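Long-range contacts in surface protein R28 (Streptococcus pyogenes, PDB 6S5Z), which is displayed on the streptococcal cell wall and, through Rib domains like the single immunoglobulin-like one seen here, probably contributes to infection: residues Asp5-Pro11 against Tyr66-Asp72; Lys14-Gln20 against Lys77-Ser82; Asn39-Lys45 against Ile61-Pro67. All coordinates share one frame; numbering follows the deposited sequence.

Contact 1: residues Asp5-Pro11 against Tyr66-Asp72; sequences DKIKYSP and YPDGTVD. With NA (sodium ion), chain C.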
loop_
_atom_site.group_PDB
_atom_site.type_symbol
_atom_site.label_atom_id
_atom_site.label_comp_id
_atom_site.label_asym_id
_atom_site.label_seq_id
_atom_site.Cartn_x
_atom_site.Cartn_y
_atom_site.Cartn_z
ATOM N N ASP A 5 16.536 4.239 -3.803
ATOM C CA ASP A 5 15.701 3.052 -3.665
ATOM C C ASP A 5 14.377 3.179 -4.409
ATOM O O ASP A 5 13.941 2.225 -5.062
ATOM C CB ASP A 5 15.433 2.779 -2.189
ATOM C CG ASP A 5 16.627 2.132 -1.478
ATOM O OD1 ASP A 5 17.558 1.689 -2.164
ATOM O OD2 ASP A 5 16.622 2.071 -0.226
ATOM N N LYS A 6 13.720 4.344 -4.332
ATOM C CA LYS A 6 12.432 4.493 -4.999
ATOM C C LYS A 6 12.554 4.418 -6.510
ATOM O O LYS A 6 11.539 4.228 -7.191
ATOM C CB LYS A 6 11.719 5.776 -4.559
ATOM C CG LYS A 6 12.349 7.080 -4.954
ATOM C CD LYS A 6 11.420 8.218 -4.527
ATOM C CE LYS A 6 10.253 8.387 -5.491
ATOM N NZ LYS A 6 9.101 9.198 -4.944
ATOM N N ILE A 7 13.755 4.597 -7.054
ATOM C CA ILE A 7 13.963 4.364 -8.482
ATOM C C ILE A 7 14.262 2.893 -8.761
ATOM O O ILE A 7 13.780 2.337 -9.751
ATOM C CB ILE A 7 15.076 5.285 -9.018
ATOM C CG1 ILE A 7 14.710 6.746 -8.788
ATOM C CG2 ILE A 7 15.277 5.067 -10.498
ATOM C CD1 ILE A 7 13.438 7.158 -9.489
ATOM N N LYS A 8 15.030 2.229 -7.887
ATOM C CA LYS A 8 15.407 0.841 -8.152
ATOM C C LYS A 8 14.204 -0.088 -8.087
ATOM O O LYS A 8 14.116 -1.054 -8.862
ATOM C CB LYS A 8 16.457 0.333 -7.161
ATOM C CG LYS A 8 17.799 0.996 -7.183
ATOM C CD LYS A 8 18.612 0.506 -5.993
ATOM C CE LYS A 8 20.070 0.894 -6.136
ATOM N NZ LYS A 8 20.878 0.431 -4.992
ATOM N N TYR A 9 13.289 0.168 -7.161
ATOM C CA TYR A 9 12.241 -0.777 -6.821
ATOM C C TYR A 9 10.905 -0.332 -7.405
ATOM O O TYR A 9 10.656 0.862 -7.611
ATOM C CB TYR A 9 12.153 -0.953 -5.306
ATOM C CG TYR A 9 13.472 -1.437 -4.727
ATOM C CD1 TYR A 9 13.928 -2.740 -4.950
ATOM C CD2 TYR A 9 14.265 -0.589 -3.967
ATOM C CE1 TYR A 9 15.148 -3.175 -4.435
ATOM C CE2 TYR A 9 15.485 -1.021 -3.441
ATOM C CZ TYR A 9 15.918 -2.306 -3.686
ATOM O OH TYR A 9 17.128 -2.712 -3.157
ATOM N N SER A 10 10.050 -1.317 -7.695
ATOM C CA SER A 10 8.791 -1.092 -8.404
ATOM C C SER A 10 7.630 -1.766 -7.681
ATOM O O SER A 10 7.136 -2.821 -8.111
ATOM C CB SER A 10 8.903 -1.588 -9.847
ATOM O OG SER A 10 9.917 -0.875 -10.542
ATOM N N PRO A 11 7.160 -1.184 -6.580
ATOM C CA PRO A 11 5.990 -1.747 -5.899
ATOM C C PRO A 11 4.747 -1.654 -6.774
ATOM O O PRO A 11 4.556 -0.693 -7.525
ATOM C CB PRO A 11 5.860 -0.889 -4.635
ATOM C CG PRO A 11 6.534 0.392 -4.985
ATOM C CD PRO A 11 7.623 0.064 -5.953
ATOM N N TYR A 66 11.538 3.135 1.976
ATOM C CA TYR A 66 12.696 2.308 1.691
ATOM C C TYR A 66 13.809 2.600 2.681
ATOM O O TYR A 66 13.800 3.635 3.356
ATOM C CB TYR A 66 13.184 2.570 0.276
ATOM C CG TYR A 66 12.197 2.195 -0.778
ATOM C CD1 TYR A 66 11.906 0.869 -1.025
ATOM C CD2 TYR A 66 11.566 3.167 -1.549
ATOM C CE1 TYR A 66 11.013 0.514 -1.998
ATOM C CE2 TYR A 66 10.673 2.815 -2.533
ATOM C CZ TYR A 66 10.397 1.489 -2.745
ATOM O OH TYR A 66 9.506 1.130 -3.719
ATOM N N PRO A 67 14.787 1.698 2.799
ATOM C CA PRO A 67 15.870 1.920 3.771
ATOM C C PRO A 67 16.699 3.165 3.529
ATOM O O PRO A 67 17.275 3.683 4.490
ATOM C CB PRO A 67 16.736 0.656 3.632
ATOM C CG PRO A 67 15.795 -0.379 3.106
ATOM C CD PRO A 67 14.885 0.371 2.163
ATOM N N ASP A 68 16.764 3.694 2.312
ATOM C CA ASP A 68 17.583 4.879 2.094
ATOM C C ASP A 68 16.803 6.152 2.338
ATOM O O ASP A 68 17.320 7.245 2.087
ATOM C CB ASP A 68 18.190 4.888 0.682
ATOM C CG ASP A 68 17.169 5.158 -0.408
ATOM O OD1 ASP A 68 15.959 5.182 -0.126
ATOM O OD2 ASP A 68 17.585 5.336 -1.573
ATOM N N GLY A 69 15.578 6.030 2.837
ATOM C CA GLY A 69 14.762 7.174 3.166
ATOM C C GLY A 69 13.880 7.671 2.057
ATOM O O GLY A 69 13.046 8.550 2.304
ATOM N N THR A 70 14.013 7.139 0.848
ATOM C CA THR A 70 13.066 7.557 -0.164
ATOM C C THR A 70 11.783 6.743 -0.017
ATOM O O THR A 70 11.744 5.698 0.646
ATOM C CB THR A 70 13.659 7.419 -1.569
ATOM O OG1 THR A 70 13.990 6.060 -1.816
ATOM C CG2 THR A 70 14.931 8.263 -1.702
ATOM N N VAL A 71 10.730 7.231 -0.665
ATOM C CA VAL A 71 9.369 6.755 -0.455
ATOM C C VAL A 71 8.664 6.674 -1.796
ATOM O O VAL A 71 8.729 7.607 -2.599
ATOM C CB VAL A 71 8.591 7.697 0.504
ATOM C CG1 VAL A 71 7.182 7.175 0.750
ATOM C CG2 VAL A 71 9.329 7.848 1.842
ATOM N N ASP A 72 7.944 5.582 -2.012
ATOM C CA ASP A 72 7.072 5.417 -3.165
ATOM C C ASP A 72 5.630 5.498 -2.691
ATOM O O ASP A 72 5.296 4.978 -1.624
ATOM C CB ASP A 72 7.299 4.062 -3.858
ATOM C CG ASP A 72 8.212 4.150 -5.062
ATOM O OD1 ASP A 72 8.159 5.179 -5.775
ATOM O OD2 ASP A 72 8.944 3.158 -5.333
HETATM NA NA NA C . 9.528 3.111 -7.781
HETATM O O HOH W 1 9.762 2.028 -10.176
HETATM O O HOH W 2 8.884 5.708 -8.246
HETATM O O HOH W 3 6.978 2.853 -8.402
#
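The phenol ring of Y66 lies against the first turn of helix 5-8, with the carbonyl oxygen D5 O over the centre of one ring face, 4.1 Å above its plane. CE2 of the ring rests against K6 CA and CB. Y9 runs past Y66 in the opposite direction; their planes are 28° apart, but the centroids are separated by 5.6 Å, so the rings barely overlap and Y9 touches mainly through CB and CD2. At the far end of Y66, P11 CD packs beside the hydroxyl, near the ring plane. That hydroxyl donates to the anti lone pair of D72 OD2 (OH to OD2 2.7 Å), and D72 OD2 in turn binds the sodium ion at 2.5 Å. Y66 therefore acts as a second-shell residue, steadying a metal ligand. K6 O and Y9 O join D72, and three waters complete six ligands.

Away from the metal, D5 and D68 trade bonds from backbone N-H to carboxylate: D5 N donates to D68 OD2 at 2.7 Å, and D68 N to D5 OD2. Their carboxylates stack with planes 24° apart, bringing D5 OD2 within 3.2 Å of D68 OD1, a repulsion that the surrounding donors probably offset. D68 OD1 has two donors of its own, T70 N, which makes an Asx turn, and T70 OG1. The same T70 OG1 accepts from K6 N. The chain of K6, bent at chi3 (-78°), brings NZ to V71 O at 2.9 Å.

The sodium site thus ties helix 5-8 and the loop after it to the start of strand 71-81, while the type I turn Y66-G69, which follows strand 56-65, and T70 just after it supply the partners of D5 N and K6 N.

Contact 2: residues Lys14-Gln20 against Lys77-Ser82; sequences KHRTVEQ and KVTVTS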
loop_
_atom_site.group_PDB
_atom_site.type_symbol
_atom_site.label_atom_id
_atom_site.label_comp_id
_atom_site.label_asym_id
_atom_site.label_seq_id
_atom_site.Cartn_x
_atom_site.Cartn_y
_atom_site.Cartn_z
ATOM N N LYS A 14 -1.938 -4.476 -4.936
ATOM C CA LYS A 14 -2.783 -5.654 -4.868
ATOM C C LYS A 14 -4.206 -5.206 -4.567
ATOM O O LYS A 14 -4.433 -4.459 -3.604
ATOM C CB LYS A 14 -2.291 -6.622 -3.791
ATOM C CG LYS A 14 -3.270 -7.766 -3.510
ATOM C CD LYS A 14 -2.730 -8.738 -2.463
ATOM C CE LYS A 14 -3.825 -9.703 -1.998
ATOM N NZ LYS A 14 -3.288 -10.731 -1.061
ATOM N N HIS A 15 -5.156 -5.642 -5.396
ATOM C CA HIS A 15 -6.565 -5.370 -5.135
ATOM C C HIS A 15 -7.083 -6.360 -4.096
ATOM O O HIS A 15 -7.094 -7.571 -4.342
ATOM C CB HIS A 15 -7.381 -5.474 -6.425
ATOM C CG HIS A 15 -8.859 -5.449 -6.188
ATOM N ND1 HIS A 15 -9.681 -6.508 -6.507
ATOM C CD2 HIS A 15 -9.654 -4.511 -5.617
ATOM C CE1 HIS A 15 -10.921 -6.219 -6.152
ATOM N NE2 HIS A 15 -10.932 -5.015 -5.607
ATOM N N ARG A 16 -7.529 -5.854 -2.947
ATOM C CA ARG A 16 -8.089 -6.695 -1.897
ATOM C C ARG A 16 -9.609 -6.567 -1.834
ATOM O O ARG A 16 -10.185 -5.516 -2.156
ATOM C CB ARG A 16 -7.500 -6.336 -0.528
ATOM C CG ARG A 16 -5.997 -6.397 -0.413
ATOM C CD ARG A 16 -5.634 -6.136 1.037
ATOM N NE ARG A 16 -6.165 -7.182 1.910
ATOM C CZ ARG A 16 -6.268 -7.069 3.232
ATOM N NH1 ARG A 16 -5.902 -5.956 3.841
ATOM N NH2 ARG A 16 -6.753 -8.067 3.947
ATOM N N THR A 17 -10.251 -7.659 -1.406
ATOM C CA THR A 17 -11.677 -7.689 -1.091
ATOM C C THR A 17 -11.844 -8.099 0.364
ATOM O O THR A 17 -11.370 -9.165 0.773
ATOM C CB THR A 17 -12.423 -8.662 -2.001
ATOM O OG1 THR A 17 -12.230 -8.262 -3.357
ATOM C CG2 THR A 17 -13.908 -8.652 -1.684
ATOM N N VAL A 18 -12.513 -7.258 1.144
ATOM C CA VAL A 18 -12.651 -7.470 2.577
ATOM C C VAL A 18 -14.087 -7.183 2.998
ATOM O O VAL A 18 -14.851 -6.522 2.289
ATOM C CB VAL A 18 -11.684 -6.586 3.404
ATOM C CG1 VAL A 18 -10.243 -6.758 2.939
ATOM C CG2 VAL A 18 -12.124 -5.106 3.357
ATOM N N GLU A 19 -14.436 -7.655 4.189
ATOM C CA GLU A 19 -15.767 -7.414 4.726
ATOM C C GLU A 19 -15.845 -6.049 5.405
ATOM O O GLU A 19 -14.833 -5.475 5.816
ATOM C CB GLU A 19 -16.140 -8.507 5.718
ATOM C CG GLU A 19 -16.468 -9.847 5.066
ATOM C CD GLU A 19 -16.979 -10.857 6.073
ATOM O OE1 GLU A 19 -16.253 -11.136 7.051
ATOM O OE2 GLU A 19 -18.114 -11.354 5.898
ATOM N N GLN A 20 -17.072 -5.533 5.521
ATOM C CA GLN A 20 -17.296 -4.289 6.245
ATOM C C GLN A 20 -16.681 -4.388 7.633
ATOM O O GLN A 20 -16.805 -5.418 8.304
ATOM C CB GLN A 20 -18.793 -4.011 6.362
ATOM C CG GLN A 20 -19.151 -2.572 6.746
ATOM C CD GLN A 20 -20.651 -2.364 6.678
ATOM O OE1 GLN A 20 -21.387 -3.299 6.374
ATOM N NE2 GLN A 20 -21.112 -1.135 6.933
ATOM N N LYS A 77 -6.736 -0.252 -4.442
ATOM C CA LYS A 77 -8.181 -0.347 -4.444
ATOM C C LYS A 77 -8.589 -1.439 -3.476
ATOM O O LYS A 77 -7.935 -2.485 -3.392
ATOM C CB LYS A 77 -8.707 -0.614 -5.861
ATOM C CG LYS A 77 -8.365 0.543 -6.794
ATOM C CD LYS A 77 -9.059 0.490 -8.149
ATOM C CE LYS A 77 -8.948 1.858 -8.836
ATOM N NZ LYS A 77 -9.902 2.048 -9.964
ATOM N N VAL A 78 -9.652 -1.179 -2.725
ATOM C CA VAL A 78 -10.189 -2.143 -1.782
ATOM C C VAL A 78 -11.683 -2.230 -2.031
ATOM O O VAL A 78 -12.387 -1.210 -2.012
ATOM C CB VAL A 78 -9.903 -1.761 -0.315
ATOM C CG1 VAL A 78 -10.506 -2.796 0.622
ATOM C CG2 VAL A 78 -8.404 -1.640 -0.044
ATOM N N THR A 79 -12.163 -3.434 -2.284
ATOM C CA THR A 79 -13.583 -3.693 -2.396
ATOM C C THR A 79 -14.075 -4.077 -1.013
ATOM O O THR A 79 -13.486 -4.948 -0.367
ATOM C CB THR A 79 -13.843 -4.821 -3.401
ATOM O OG1 THR A 79 -13.221 -4.490 -4.644
ATOM C CG2 THR A 79 -15.337 -5.025 -3.618
ATOM N N VAL A 80 -15.100 -3.392 -0.525
ATOM C CA VAL A 80 -15.679 -3.724 0.768
ATOM C C VAL A 80 -17.071 -4.289 0.517
ATOM O O VAL A 80 -17.906 -3.626 -0.108
ATOM C CB VAL A 80 -15.716 -2.508 1.704
ATOM C CG1 VAL A 80 -16.188 -2.923 3.088
ATOM C CG2 VAL A 80 -14.337 -1.858 1.771
ATOM N N THR A 81 -17.300 -5.528 0.945
ATOM C CA THR A 81 -18.576 -6.217 0.774
ATOM C C THR A 81 -19.453 -6.083 2.018
ATOM O O THR A 81 -18.969 -5.879 3.135
ATOM C CB THR A 81 -18.343 -7.702 0.492
ATOM O OG1 THR A 81 -17.874 -8.338 1.686
ATOM C CG2 THR A 81 -17.267 -7.867 -0.553
ATOM N N SER A 82 -20.758 -6.247 1.822
ATOM C CA SER A 82 -21.702 -6.222 2.940
ATOM C C SER A 82 -22.805 -7.268 2.762
ATOM O O SER A 82 -23.222 -7.568 1.645
ATOM C CB SER A 82 -22.329 -4.839 3.094
ATOM O OG SER A 82 -23.390 -4.668 2.174
HETATM O O HOH W 4 -5.716 -3.138 -1.780
HETATM O O HOH W 5 -19.918 -9.233 3.835
#
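H15 swings its ring toward strand 77-81 because CG stands anti to the backbone N (chi1 170°), while T79, with OG1 beside its own backbone N (chi1 -54°), offers the hydroxyl to meet it. NE2 of H15 donates to T79 OG1 almost exactly in the ring plane; at 2.5 Å the bond is unusually short, so its precise length deserves caution. T79 OG1 has a second polar partner in E57 of strand 56-65, so this hydroxyl links the H15 loop, strand 71-81 and strand 56-65.

T17 lies alongside T79 on the same face of the sheet. The T17 and T81 side chains cross at about a right angle, CG2 to CG2 3.6 Å.

Beneath this face the backbones form a parallel ladder. T79 N donates to R16 O at 2.9 Å, V18 N to T79 O, T81 N to V18 O and Q20 N to T81 O, whereas the bond from R16 N to K77 O is weak. The pairing recalls the parallel first and last strands of some immunoglobulin-like domains, and here strand 16-19 forms one edge of the sheet of this Rib domain.

On the other face V18 CG2 reaches obliquely to V78 CG1, 3.9 Å away, and V80 CG1 packs against the backbone of Q20. The extended Q20 side chain sends NE2 on to the carbonyl oxygen of S53. At the K14 end of the ladder, one water donates to both K14 O and K77 O; near E19 another is hydrogen-bonded to T81 OG1.

Contact 3: residues Asn39-Lys45 against Ile61-Pro67; sequences NSTYNWK and IVEVHYP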
loop_
_atom_site.group_PDB
_atom_site.type_symbol
_atom_site.label_atom_id
_atom_site.label_comp_id
_atom_site.label_asym_id
_atom_site.label_seq_id
_atom_site.Cartn_x
_atom_site.Cartn_y
_atom_site.Cartn_z
ATOM N N ASN A 39 13.264 -4.821 4.710
ATOM C CA ASN A 39 13.200 -3.814 5.760
ATOM C C ASN A 39 12.436 -2.557 5.345
ATOM O O ASN A 39 12.369 -1.610 6.128
ATOM C CB ASN A 39 14.603 -3.412 6.189
ATOM C CG ASN A 39 15.275 -4.469 7.022
ATOM O OD1 ASN A 39 14.627 -5.410 7.507
ATOM N ND2 ASN A 39 16.580 -4.320 7.205
ATOM N N SER A 40 11.830 -2.539 4.159
ATOM C CA SER A 40 10.889 -1.468 3.847
ATOM C C SER A 40 9.741 -1.490 4.845
ATOM O O SER A 40 9.333 -2.542 5.321
ATOM C CB SER A 40 10.334 -1.642 2.429
ATOM O OG SER A 40 11.387 -1.771 1.486
ATOM N N THR A 41 9.171 -0.321 5.126
ATOM C CA THR A 41 7.981 -0.267 5.956
ATOM C C THR A 41 6.829 0.292 5.131
ATOM O O THR A 41 7.042 1.037 4.178
ATOM C CB THR A 41 8.212 0.565 7.245
ATOM O OG1 THR A 41 8.450 1.942 6.924
ATOM C CG2 THR A 41 9.407 0.025 8.033
ATOM N N TYR A 42 5.603 -0.086 5.495
ATOM C CA TYR A 42 4.408 0.255 4.726
ATOM C C TYR A 42 3.408 0.924 5.651
ATOM O O TYR A 42 3.176 0.443 6.764
ATOM C CB TYR A 42 3.782 -1.003 4.108
ATOM C CG TYR A 42 4.742 -1.791 3.229
ATOM C CD1 TYR A 42 5.681 -2.675 3.780
ATOM C CD2 TYR A 42 4.727 -1.641 1.848
ATOM C CE1 TYR A 42 6.564 -3.390 2.958
ATOM C CE2 TYR A 42 5.596 -2.344 1.040
ATOM C CZ TYR A 42 6.505 -3.218 1.591
ATOM O OH TYR A 42 7.354 -3.905 0.742
ATOM N N ASN A 43 2.812 2.022 5.188
ATOM C CA ASN A 43 1.779 2.689 5.967
ATOM C C ASN A 43 0.820 3.355 5.004
ATOM O O ASN A 43 1.162 3.620 3.853
ATOM C CB ASN A 43 2.353 3.729 6.929
ATOM C CG ASN A 43 3.068 4.851 6.210
ATOM O OD1 ASN A 43 4.260 4.755 5.941
ATOM N ND2 ASN A 43 2.340 5.925 5.888
ATOM N N TRP A 44 -0.385 3.625 5.491
ATOM C CA TRP A 44 -1.340 4.380 4.698
ATOM C C TRP A 44 -0.950 5.847 4.663
ATOM O O TRP A 44 -0.626 6.444 5.695
ATOM C CB TRP A 44 -2.761 4.231 5.263
ATOM C CG TRP A 44 -3.290 2.844 5.161
ATOM C CD1 TRP A 44 -3.487 1.956 6.175
ATOM C CD2 TRP A 44 -3.660 2.166 3.953
ATOM N NE1 TRP A 44 -3.967 0.763 5.673
ATOM C CE2 TRP A 44 -4.082 0.871 4.314
ATOM C CE3 TRP A 44 -3.677 2.534 2.602
ATOM C CZ2 TRP A 44 -4.516 -0.063 3.370
ATOM C CZ3 TRP A 44 -4.112 1.616 1.674
ATOM C CH2 TRP A 44 -4.522 0.329 2.058
ATOM N N LYS A 45 -1.011 6.436 3.473
ATOM C CA LYS A 45 -0.855 7.881 3.376
ATOM C C LYS A 45 -1.928 8.571 4.207
ATOM O O LYS A 45 -3.080 8.145 4.232
ATOM C CB LYS A 45 -0.968 8.338 1.919
ATOM C CG LYS A 45 -0.805 9.844 1.717
ATOM C CD LYS A 45 -0.730 10.166 0.235
ATOM C CE LYS A 45 0.570 9.675 -0.332
ATOM N NZ LYS A 45 1.692 10.463 0.176
ATOM N N ILE A 61 -3.971 4.996 -0.708
ATOM C CA ILE A 61 -2.584 5.182 -1.122
ATOM C C ILE A 61 -1.671 4.585 -0.064
ATOM O O ILE A 61 -1.784 4.914 1.125
ATOM C CB ILE A 61 -2.259 6.662 -1.366
ATOM C CG1 ILE A 61 -3.211 7.221 -2.436
ATOM C CG2 ILE A 61 -0.811 6.819 -1.800
ATOM C CD1 ILE A 61 -3.167 8.716 -2.567
ATOM N N VAL A 62 -0.796 3.683 -0.492
ATOM C CA VAL A 62 0.217 3.096 0.365
ATOM C C VAL A 62 1.513 3.860 0.155
ATOM O O VAL A 62 1.915 4.114 -0.991
ATOM C CB VAL A 62 0.403 1.604 0.053
ATOM C CG1 VAL A 62 1.561 1.006 0.886
ATOM C CG2 VAL A 62 -0.890 0.852 0.296
ATOM N N GLU A 63 2.150 4.254 1.256
ATOM C CA GLU A 63 3.517 4.742 1.215
ATOM C C GLU A 63 4.467 3.585 1.494
ATOM O O GLU A 63 4.350 2.918 2.531
ATOM C CB GLU A 63 3.749 5.840 2.246
ATOM C CG GLU A 63 2.862 7.030 2.071
ATOM C CD GLU A 63 3.123 8.075 3.155
ATOM O OE1 GLU A 63 3.873 7.786 4.120
ATOM O OE2 GLU A 63 2.577 9.184 3.029
ATOM N N VAL A 64 5.411 3.364 0.589
ATOM C CA VAL A 64 6.462 2.365 0.777
ATOM C C VAL A 64 7.735 3.109 1.164
ATOM O O VAL A 64 8.273 3.884 0.368
ATOM C CB VAL A 64 6.667 1.512 -0.485
ATOM C CG1 VAL A 64 7.704 0.424 -0.236
ATOM C CG2 VAL A 64 5.382 0.868 -0.855
ATOM N N HIS A 65 8.209 2.906 2.393
ATOM C CA HIS A 65 9.368 3.628 2.923
ATOM C C HIS A 65 10.592 2.730 2.794
ATOM O O HIS A 65 10.693 1.717 3.483
ATOM C CB HIS A 65 9.149 4.022 4.385
ATOM C CG HIS A 65 8.148 5.120 4.578
ATOM N ND1 HIS A 65 8.512 6.418 4.863
ATOM C CD2 HIS A 65 6.797 5.116 4.498
ATOM C CE1 HIS A 65 7.426 7.166 4.961
ATOM N NE2 HIS A 65 6.372 6.399 4.749
ATOM N N TYR A 66 11.538 3.135 1.976
ATOM C CA TYR A 66 12.696 2.308 1.691
ATOM C C TYR A 66 13.809 2.600 2.681
ATOM O O TYR A 66 13.800 3.635 3.356
ATOM C CB TYR A 66 13.184 2.570 0.276
ATOM C CG TYR A 66 12.197 2.195 -0.778
ATOM C CD1 TYR A 66 11.906 0.869 -1.025
ATOM C CD2 TYR A 66 11.566 3.167 -1.549
ATOM C CE1 TYR A 66 11.013 0.514 -1.998
ATOM C CE2 TYR A 66 10.673 2.815 -2.533
ATOM C CZ TYR A 66 10.397 1.489 -2.745
ATOM O OH TYR A 66 9.506 1.130 -3.719
ATOM N N PRO A 67 14.787 1.698 2.799
ATOM C CA PRO A 67 15.870 1.920 3.771
ATOM C C PRO A 67 16.699 3.165 3.529
ATOM O O PRO A 67 17.275 3.683 4.490
ATOM C CB PRO A 67 16.736 0.656 3.632
ATOM C CG PRO A 67 15.795 -0.379 3.106
ATOM C CD PRO A 67 14.885 0.371 2.163
HETATM O O HOH W 6 12.756 1.010 5.389
#
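N43, E63, H65 and K45 are turned so that one carboxylate gathers three side chains. The amide of N43 stands nearly perpendicular to the carboxylate of E63, with planes 83° apart, and ND2 comes down on OE1 from above the carboxylate plane (3.0 Å). H65 NE2 reaches E63 OE1 from the opposite face of that plane, on the anti side, at 2.9 Å. E63 OE1 is therefore gripped from two sides, and the charge it carries would probably help to polarise the imidazole. K45 crosses E63 at about a right angle; bends at chi3 and chi4 fold NZ back into a salt bridge with E63 OE2 at 3.2 Å, and D73 of strand 71-81 is its second acidic partner. On the way K45 CE presses tightly on I61 CG2, 3.5 Å away.

Strands 41-44 and 56-65 form a beta hairpin of the Rib domain sheet, with T41-H65 and N43-E63 as its hydrogen-bonded pairs and K45 N adding a bond to I61 O.

On the reverse face Y42 lies beside V64, pointing the same way, and its CE2 meets V64 CG1 at 3.7 Å. Farther along, where the W44 and V62 side chains diverge, CZ3 still meets CG2 at 3.6 Å, while NE1 of the indole donates to the carbonyl oxygen of L24. At the S40 end a water bridges N39 O and H65 O, and S40 OG, hydrogen-bonded to P37 O, brushes Y66 CD1.

How the contacts relate
Contacts 1 and 2 lie near the surface, their centres about 27 Å apart on opposite sides of the domain centre, yet both use strand 71-81: contact 1 takes its beginning and contact 2 its end. Contact 3 is more buried and sits on the same side as contact 1, their centres about 9 Å apart. It shares Y66 and P67 with contact 1, and probably bonds to it through D72 O and V64 N. In the sheet, strands 16-19 and 41-44 are the outer strands, joined by contacts 2 and 3 to their inner neighbours. Chemistry follows place: metal ligands and carboxylates in contact 1, a parallel backbone ladder in contact 2, an antiparallel hairpin with a charged face and an apolar one in contact 3.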